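Local coordinates for KaiC-like domain-containing protein (Pyrococcus horikoshii, PDB 2EKD) that is of unknown function but has a KaiC-like domain of the P-loop NTPase clan and is found in an assembly of six copies, at residues 123-128 with 134-139; 138-143 with 172-177; 158-161 with 166-169. One frame throughout, in Å; residues are numbered along the deposited sequence.

Contact 1 of 3, residues 123-128 with 134-139; sequences KLILLG and INVVKM
L124 and I125 of helix 121-127 meet V136 and M139 of helix 130-141 through carbon atoms alone. The central apolar contact is made by V136, whose two methyls part to serve two different residues: CG1 rests against I125 CG1 at 3.9 Å, and CG2 against L124 CB at 4.1 Å. This division follows from the torsion of the valine, with CG1 trans to the backbone N (chi1 171°) and CG2 on the N side, so that the two methyls diverge, one to each of the consecutive residues L124 and I125. A second apolar contact lies farther along helix 130-141. The selenomethionine M139 bends at chi3 (42°) and brings its terminal CE to 4.0 Å from L124 CD1, the two side chains crossing nearly perpendicularly. Only 163 Å² is buried between the segments, both sides summed, which matches these few apolar contacts and the 9.9 Å separation of the axes.

Polar bonds run beside this apolar interface. L127 N bonds K123 O and M139 N bonds N135 O, each at 3.0 Å. N133 of helix 130-141 ties the end of helix 121-127 through its ND2 bond to I125 O, while G128 O accepts a hydrogen bond from H163 NE2.

The segment axes run 158° apart in direction, and five residues separate the segments. Together these features define an antiparallel helical hairpin, which forms the connection from strand 114-119 to its parallel neighbour 149-156: a two-helix beta-alpha-beta crossover, consistent with the P-loop NTPase clan.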
loop_
_atom_site.group_PDB
_atom_site.type_symbol
_atom_site.label_atom_id
_atom_site.label_comp_id
_atom_site.label_asym_id
_atom_site.label_seq_id
_atom_site.Cartn_x
_atom_site.Cartn_y
_atom_site.Cartn_z
ATOM N N LYS F 123 -3.631 20.013 10.605
ATOM C CA LYS F 123 -2.432 20.608 10.012
ATOM C C LYS F 123 -1.189 20.258 10.831
ATOM O O LYS F 123 -0.147 19.915 10.268
ATOM C CB LYS F 123 -2.576 22.133 9.905
ATOM C CG LYS F 123 -3.603 22.580 8.877
ATOM C CD LYS F 123 -3.798 24.090 8.900
ATOM C CE LYS F 123 -4.885 24.519 7.912
ATOM N NZ LYS F 123 -5.032 26.005 7.824
ATOM N N LEU F 124 -1.301 20.342 12.154
ATOM C CA LEU F 124 -0.178 20.019 13.035
ATOM C C LEU F 124 0.236 18.572 12.843
ATOM O O LEU F 124 1.420 18.228 12.918
ATOM C CB LEU F 124 -0.560 20.212 14.499
ATOM C CG LEU F 124 -0.841 21.630 14.983
ATOM C CD1 LEU F 124 -1.189 21.592 16.485
ATOM C CD2 LEU F 124 0.388 22.498 14.726
ATOM N N ILE F 125 -0.758 17.728 12.610
ATOM C CA ILE F 125 -0.533 16.312 12.423
ATOM C C ILE F 125 0.069 16.017 11.054
ATOM O O ILE F 125 0.987 15.207 10.942
ATOM C CB ILE F 125 -1.854 15.542 12.593
ATOM C CG1 ILE F 125 -2.289 15.622 14.058
ATOM C CG2 ILE F 125 -1.693 14.100 12.122
ATOM C CD1 ILE F 125 -3.664 15.061 14.330
ATOM N N LEU F 126 -0.450 16.673 10.019
ATOM C CA LEU F 126 0.056 16.465 8.668
ATOM C C LEU F 126 1.531 16.858 8.580
ATOM O O LEU F 126 2.299 16.241 7.841
ATOM C CB LEU F 126 -0.752 17.292 7.660
ATOM C CG LEU F 126 -0.304 17.248 6.194
ATOM C CD1 LEU F 126 -0.349 15.802 5.696
ATOM C CD2 LEU F 126 -1.212 18.128 5.336
ATOM N N LEU F 127 1.920 17.873 9.344
ATOM C CA LEU F 127 3.295 18.368 9.341
ATOM C C LEU F 127 4.304 17.556 10.148
ATOM O O LEU F 127 5.503 17.625 9.885
ATOM C CB LEU F 127 3.326 19.811 9.850
ATOM C CG LEU F 127 2.752 20.885 8.921
ATOM C CD1 LEU F 127 2.347 22.107 9.737
ATOM C CD2 LEU F 127 3.786 21.243 7.862
ATOM N N GLY F 128 3.834 16.792 11.130
ATOM C CA GLY F 128 4.760 16.036 11.949
ATOM C C GLY F 128 4.856 14.542 11.713
ATOM O O GLY F 128 4.019 13.939 11.030
ATOM N N ILE F 134 1.969 11.975 18.174
ATOM C CA ILE F 134 1.591 11.483 19.489
ATOM C C ILE F 134 1.560 12.646 20.497
ATOM O O ILE F 134 0.698 12.692 21.376
ATOM C CB ILE F 134 2.573 10.371 19.951
ATOM C CG1 ILE F 134 2.300 9.098 19.152
ATOM C CG2 ILE F 134 2.422 10.100 21.435
ATOM C CD1 ILE F 134 3.442 8.108 19.155
ATOM N N ASN F 135 2.490 13.587 20.369
ATOM C CA ASN F 135 2.501 14.728 21.283
ATOM C C ASN F 135 1.277 15.606 21.042
ATOM O O ASN F 135 0.734 16.194 21.975
ATOM C CB ASN F 135 3.786 15.548 21.132
ATOM C CG ASN F 135 4.996 14.829 21.701
ATOM O OD1 ASN F 135 4.905 14.178 22.744
ATOM N ND2 ASN F 135 6.139 14.949 21.025
ATOM N N VAL F 136 0.838 15.687 19.790
ATOM C CA VAL F 136 -0.346 16.475 19.466
ATOM C C VAL F 136 -1.552 15.832 20.151
ATOM O O VAL F 136 -2.384 16.522 20.747
ATOM C CB VAL F 136 -0.605 16.527 17.942
ATOM C CG1 VAL F 136 -1.970 17.160 17.670
ATOM C CG2 VAL F 136 0.498 17.338 17.256
ATOM N N VAL F 137 -1.638 14.507 20.070
ATOM C CA VAL F 137 -2.739 13.805 20.700
ATOM C C VAL F 137 -2.714 14.016 22.222
ATOM O O VAL F 137 -3.761 14.220 22.835
ATOM C CB VAL F 137 -2.703 12.295 20.377
ATOM C CG1 VAL F 137 -3.800 11.554 21.164
ATOM C CG2 VAL F 137 -2.911 12.087 18.882
ATOM N N LYS F 138 -1.527 13.981 22.827
ATOM C CA LYS F 138 -1.410 14.182 24.276
ATOM C C LYS F 138 -1.939 15.567 24.615
ATOM O O LYS F 138 -2.569 15.773 25.646
ATOM C CB LYS F 138 0.052 14.080 24.746
ATOM C CG LYS F 138 0.725 12.749 24.466
ATOM C CD LYS F 138 1.946 12.535 25.362
ATOM C CE LYS F 138 2.977 13.642 25.211
ATOM N NZ LYS F 138 4.044 13.539 26.249
HETATM N N MSE F 139 -1.666 16.515 23.730
HETATM C CA MSE F 139 -2.115 17.884 23.905
HETATM C C MSE F 139 -3.640 17.901 23.993
HETATM O O MSE F 139 -4.218 18.677 24.749
HETATM C CB MSE F 139 -1.611 18.738 22.731
HETATM C CG MSE F 139 -2.253 20.109 22.592
HETATM SE SE MSE F 139 -1.327 21.225 21.483
HETATM C CE MSE F 139 -0.870 20.138 20.145
#

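Contact 2 of 3, residues 138-143 with 172-177; sequences KMVSNY and EEVVTS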
loop_
_atom_site.group_PDB
_atom_site.type_symbol
_atom_site.label_atom_id
_atom_site.label_comp_id
_atom_site.label_asym_id
_atom_site.label_seq_id
_atom_site.Cartn_x
_atom_site.Cartn_y
_atom_site.Cartn_z
ATOM N N LYS F 138 -1.527 13.981 22.827
ATOM C CA LYS F 138 -1.410 14.182 24.276
ATOM C C LYS F 138 -1.939 15.567 24.615
ATOM O O LYS F 138 -2.569 15.773 25.646
ATOM C CB LYS F 138 0.052 14.080 24.746
ATOM C CG LYS F 138 0.725 12.749 24.466
ATOM C CD LYS F 138 1.946 12.535 25.362
ATOM C CE LYS F 138 2.977 13.642 25.211
ATOM N NZ LYS F 138 4.044 13.539 26.249
HETATM N N MSE F 139 -1.666 16.515 23.730
HETATM C CA MSE F 139 -2.115 17.884 23.905
HETATM C C MSE F 139 -3.640 17.901 23.993
HETATM O O MSE F 139 -4.218 18.677 24.749
HETATM C CB MSE F 139 -1.611 18.738 22.731
HETATM C CG MSE F 139 -2.253 20.109 22.592
HETATM SE SE MSE F 139 -1.327 21.225 21.483
HETATM C CE MSE F 139 -0.870 20.138 20.145
ATOM N N VAL F 140 -4.294 17.033 23.231
ATOM C CA VAL F 140 -5.749 16.976 23.268
ATOM C C VAL F 140 -6.246 16.252 24.522
ATOM O O VAL F 140 -7.178 16.705 25.172
ATOM C CB VAL F 140 -6.330 16.266 22.021
ATOM C CG1 VAL F 140 -7.848 16.141 22.156
ATOM C CG2 VAL F 140 -5.972 17.049 20.753
ATOM N N SER F 141 -5.621 15.135 24.877
ATOM C CA SER F 141 -6.078 14.400 26.048
ATOM C C SER F 141 -5.790 15.090 27.380
ATOM O O SER F 141 -6.467 14.821 28.362
ATOM C CB SER F 141 -5.493 12.988 26.057
ATOM O OG SER F 141 -4.085 13.018 26.136
ATOM N N ASN F 142 -4.803 15.979 27.420
ATOM C CA ASN F 142 -4.477 16.670 28.670
ATOM C C ASN F 142 -5.562 17.633 29.152
ATOM O O ASN F 142 -5.616 17.961 30.334
ATOM C CB ASN F 142 -3.152 17.443 28.549
ATOM C CG ASN F 142 -1.931 16.530 28.555
ATOM O OD1 ASN F 142 -1.914 15.496 29.224
ATOM N ND2 ASN F 142 -0.894 16.924 27.822
ATOM N N TYR F 143 -6.429 18.082 28.250
ATOM C CA TYR F 143 -7.475 19.018 28.633
ATOM C C TYR F 143 -8.856 18.392 28.722
ATOM O O TYR F 143 -9.833 19.079 29.024
ATOM C CB TYR F 143 -7.490 20.202 27.668
ATOM C CG TYR F 143 -6.198 20.976 27.714
ATOM C CD1 TYR F 143 -5.844 21.719 28.847
ATOM C CD2 TYR F 143 -5.286 20.904 26.662
ATOM C CE1 TYR F 143 -4.608 22.364 28.927
ATOM C CE2 TYR F 143 -4.056 21.539 26.732
ATOM C CZ TYR F 143 -3.722 22.264 27.862
ATOM O OH TYR F 143 -2.499 22.881 27.917
ATOM N N GLU F 172 -9.531 9.616 18.287
ATOM C CA GLU F 172 -10.921 9.266 18.547
ATOM C C GLU F 172 -11.051 8.605 19.915
ATOM O O GLU F 172 -12.098 8.687 20.555
ATOM C CB GLU F 172 -11.458 8.330 17.454
ATOM C CG GLU F 172 -11.387 8.924 16.041
ATOM C CD GLU F 172 -12.205 8.142 15.020
ATOM O OE1 GLU F 172 -12.178 6.893 15.044
ATOM O OE2 GLU F 172 -12.869 8.777 14.176
ATOM N N GLU F 173 -9.973 7.974 20.366
ATOM C CA GLU F 173 -9.966 7.304 21.659
ATOM C C GLU F 173 -9.980 8.271 22.852
ATOM O O GLU F 173 -10.739 8.081 23.800
ATOM C CB GLU F 173 -8.733 6.396 21.775
ATOM C CG GLU F 173 -8.722 5.538 23.038
ATOM C CD GLU F 173 -7.445 4.716 23.211
ATOM O OE1 GLU F 173 -6.921 4.166 22.213
ATOM O OE2 GLU F 173 -6.975 4.601 24.364
ATOM N N VAL F 174 -9.143 9.306 22.801
ATOM C CA VAL F 174 -9.039 10.252 23.904
ATOM C C VAL F 174 -10.179 11.241 24.079
ATOM O O VAL F 174 -10.351 11.792 25.168
ATOM C CB VAL F 174 -7.715 11.043 23.835
ATOM C CG1 VAL F 174 -6.536 10.074 23.826
ATOM C CG2 VAL F 174 -7.699 11.931 22.604
ATOM N N VAL F 175 -10.958 11.483 23.027
ATOM C CA VAL F 175 -12.064 12.419 23.152
ATOM C C VAL F 175 -13.284 11.746 23.785
ATOM O O VAL F 175 -13.371 10.515 23.812
ATOM C CB VAL F 175 -12.447 13.035 21.777
ATOM C CG1 VAL F 175 -11.228 13.742 21.177
ATOM C CG2 VAL F 175 -12.978 11.956 20.831
ATOM N N THR F 176 -14.215 12.550 24.296
ATOM C CA THR F 176 -15.424 12.026 24.936
ATOM C C THR F 176 -16.602 11.841 23.975
ATOM O O THR F 176 -17.489 11.028 24.227
ATOM C CB THR F 176 -15.880 12.930 26.111
ATOM O OG1 THR F 176 -15.979 14.289 25.663
ATOM C CG2 THR F 176 -14.889 12.848 27.261
ATOM N N SER F 177 -16.622 12.606 22.888
ATOM C CA SER F 177 -17.690 12.488 21.899
ATOM C C SER F 177 -17.128 12.709 20.504
ATOM O O SER F 177 -16.169 13.468 20.315
ATOM C CB SER F 177 -18.810 13.509 22.148
ATOM O OG SER F 177 -19.744 13.053 23.115
#
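S141 and V174 make the tightest touch here: S141 CB lies 3.7 Å from V174 CB and 3.8 Å from V174 CG1, where the CA atoms of the two residues are 5.5 Å apart. Beside them, V140 CG1 spans two valines in sequence, 4.2 Å from V174 CG2 and 4.3 Å from V175 CG1. V174 can meet both partners because its chi1 of -57° sends CG1 to the serine and CG2 to the valine.

One layer out, strand 17-22 backs the apolar cluster, since V140 and V175 both lean on T17 and V140 also touches Y153 of strand 149-156. On its polar side S141 OG has two acceptors within reach, K138 O at 3.2 Å and E54 OE2 of a neighbouring subunit, and that glutamate also packs on V174, so the subunit boundary runs along this edge. V175 O accepts a bond from K190 NZ, which fixes the chain just where it leaves helical geometry.

The evidence therefore places the last turns of helices 130-141 and 165-174 side by side over the sheet, with the second helix turning into strand 177-182: the helix-on-sheet layering of an alpha/beta fold.

Contact 3 of 3, residues 158-161 with 166-169; sequences NVIE and PILD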
loop_
_atom_site.group_PDB
_atom_site.type_symbol
_atom_site.label_atom_id
_atom_site.label_comp_id
_atom_site.label_asym_id
_atom_site.label_seq_id
_atom_site.Cartn_x
_atom_site.Cartn_y
_atom_site.Cartn_z
ATOM N N ASN F 158 -9.984 12.881 6.602
ATOM C CA ASN F 158 -9.161 12.271 5.564
ATOM C C ASN F 158 -7.701 12.688 5.624
ATOM O O ASN F 158 -6.811 11.880 5.355
ATOM C CB ASN F 158 -9.723 12.590 4.177
ATOM C CG ASN F 158 -11.084 11.966 3.946
ATOM O OD1 ASN F 158 -11.396 10.908 4.500
ATOM N ND2 ASN F 158 -11.899 12.607 3.111
ATOM N N VAL F 159 -7.456 13.949 5.956
ATOM C CA VAL F 159 -6.098 14.442 6.066
ATOM C C VAL F 159 -5.347 13.668 7.152
ATOM O O VAL F 159 -4.199 13.280 6.951
ATOM C CB VAL F 159 -6.077 15.947 6.406
ATOM C CG1 VAL F 159 -4.680 16.372 6.815
ATOM C CG2 VAL F 159 -6.533 16.753 5.202
ATOM N N ILE F 160 -5.986 13.440 8.299
ATOM C CA ILE F 160 -5.329 12.700 9.379
ATOM C C ILE F 160 -5.270 11.209 9.035
ATOM O O ILE F 160 -4.229 10.565 9.166
ATOM C CB ILE F 160 -6.080 12.854 10.731
ATOM C CG1 ILE F 160 -6.129 14.326 11.150
ATOM C CG2 ILE F 160 -5.386 12.026 11.792
ATOM C CD1 ILE F 160 -6.891 14.570 12.451
ATOM N N GLU F 161 -6.398 10.673 8.586
ATOM C CA GLU F 161 -6.502 9.263 8.222
ATOM C C GLU F 161 -5.451 8.837 7.192
ATOM O O GLU F 161 -4.760 7.833 7.376
ATOM C CB GLU F 161 -7.914 8.993 7.694
ATOM C CG GLU F 161 -8.126 7.673 6.959
ATOM C CD GLU F 161 -8.007 6.458 7.851
ATOM O OE1 GLU F 161 -8.551 6.489 8.977
ATOM O OE2 GLU F 161 -7.383 5.462 7.419
ATOM N N PRO F 166 -3.151 5.362 12.362
ATOM C CA PRO F 166 -3.067 5.087 13.803
ATOM C C PRO F 166 -3.390 6.329 14.635
ATOM O O PRO F 166 -4.105 6.256 15.635
ATOM C CB PRO F 166 -1.617 4.638 13.986
ATOM C CG PRO F 166 -1.334 3.926 12.711
ATOM C CD PRO F 166 -1.947 4.865 11.670
ATOM N N ILE F 167 -2.862 7.470 14.208
ATOM C CA ILE F 167 -3.082 8.727 14.907
ATOM C C ILE F 167 -4.567 9.075 15.011
ATOM O O ILE F 167 -5.027 9.557 16.046
ATOM C CB ILE F 167 -2.337 9.876 14.205
ATOM C CG1 ILE F 167 -0.832 9.604 14.248
ATOM C CG2 ILE F 167 -2.683 11.206 14.863
ATOM C CD1 ILE F 167 -0.260 9.542 15.656
ATOM N N LEU F 168 -5.316 8.834 13.939
ATOM C CA LEU F 168 -6.739 9.123 13.962
ATOM C C LEU F 168 -7.420 8.277 15.041
ATOM O O LEU F 168 -8.219 8.784 15.825
ATOM C CB LEU F 168 -7.371 8.841 12.596
ATOM C CG LEU F 168 -8.878 9.113 12.529
ATOM C CD1 LEU F 168 -9.158 10.577 12.903
ATOM C CD2 LEU F 168 -9.390 8.818 11.112
ATOM N N ASP F 169 -7.095 6.989 15.079
ATOM C CA ASP F 169 -7.679 6.088 16.067
ATOM C C ASP F 169 -7.331 6.512 17.495
ATOM O O ASP F 169 -8.144 6.380 18.403
ATOM C CB ASP F 169 -7.202 4.653 15.827
ATOM C CG ASP F 169 -7.943 3.975 14.689
ATOM O OD1 ASP F 169 -9.148 3.670 14.862
ATOM O OD2 ASP F 169 -7.322 3.755 13.622
#
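Two helices in direct succession, 157-163 and 165-174, fold against each other and bring I160 and E161 against I167 and L168. Four residues separate the segments, and the nearest CA atoms, those of E161 and L168, are 5.7 Å apart. I160 packs with its short branch: CG2 reaches L168 CB at 3.8 Å and I167 CG2 at 4.2 Å, and it also lies 4.2 Å from L168 CD1. This methyl is thus set between two consecutive residues of the second helix, while the I160 and L168 side chains cross at about a right angle.

L168 turns its other methyl to the glutamate. CD2 sits 3.7 Å from E161 CB and 3.3 Å from E161 OE1, a close van der Waals approach of carbon to carboxylate oxygen. The bend at chi2 of E161 (68°) folds the carboxylate back alongside the leucine. Its other oxygen, OE2, is hydrogen-bonded to S165 OG at the start of helix 165-174, which steadies the acid in that folded position; a long, weak ion pair links OE1 to R157 NH1. D169 is turned to another chain: its OD2 forms a salt bridge with K162 NZ of a neighbouring subunit, which would probably offset the like charge of E161 nearby, and its OD1 bonds N158 ND2 of that same subunit.

This helix pair follows strand 149-156 and feeds, through helix 165-174, into strand 177-182. It lies against the two preceding helices: H122 and I125 of helix 121-127 pack on I160, and V137 of helix 130-141 on I167.

How the contacts relate
The three contacts join four consecutive helices into one layer. Contact 1 and contact 2 share K138 and M139 on helix 130-141, with centres about 12 Å apart, and meet where V137 CG1 lies 4.1 Å from V174 CG1. Contact 3 is nearer to contact 1, about 10 Å between centres: I125 CD1 reaches I160 CD1 at 3.8 Å and I167 CG2 at 4.0 Å, making I125 a shared packing residue of both helix pairs. Contacts 2 and 3 lie on helix 165-174, centres about 14 Å apart, and are linked through that helix rather than by direct touch. Contacts 1 and 3 both touch the second subunit, and contacts 2 and 3 the third.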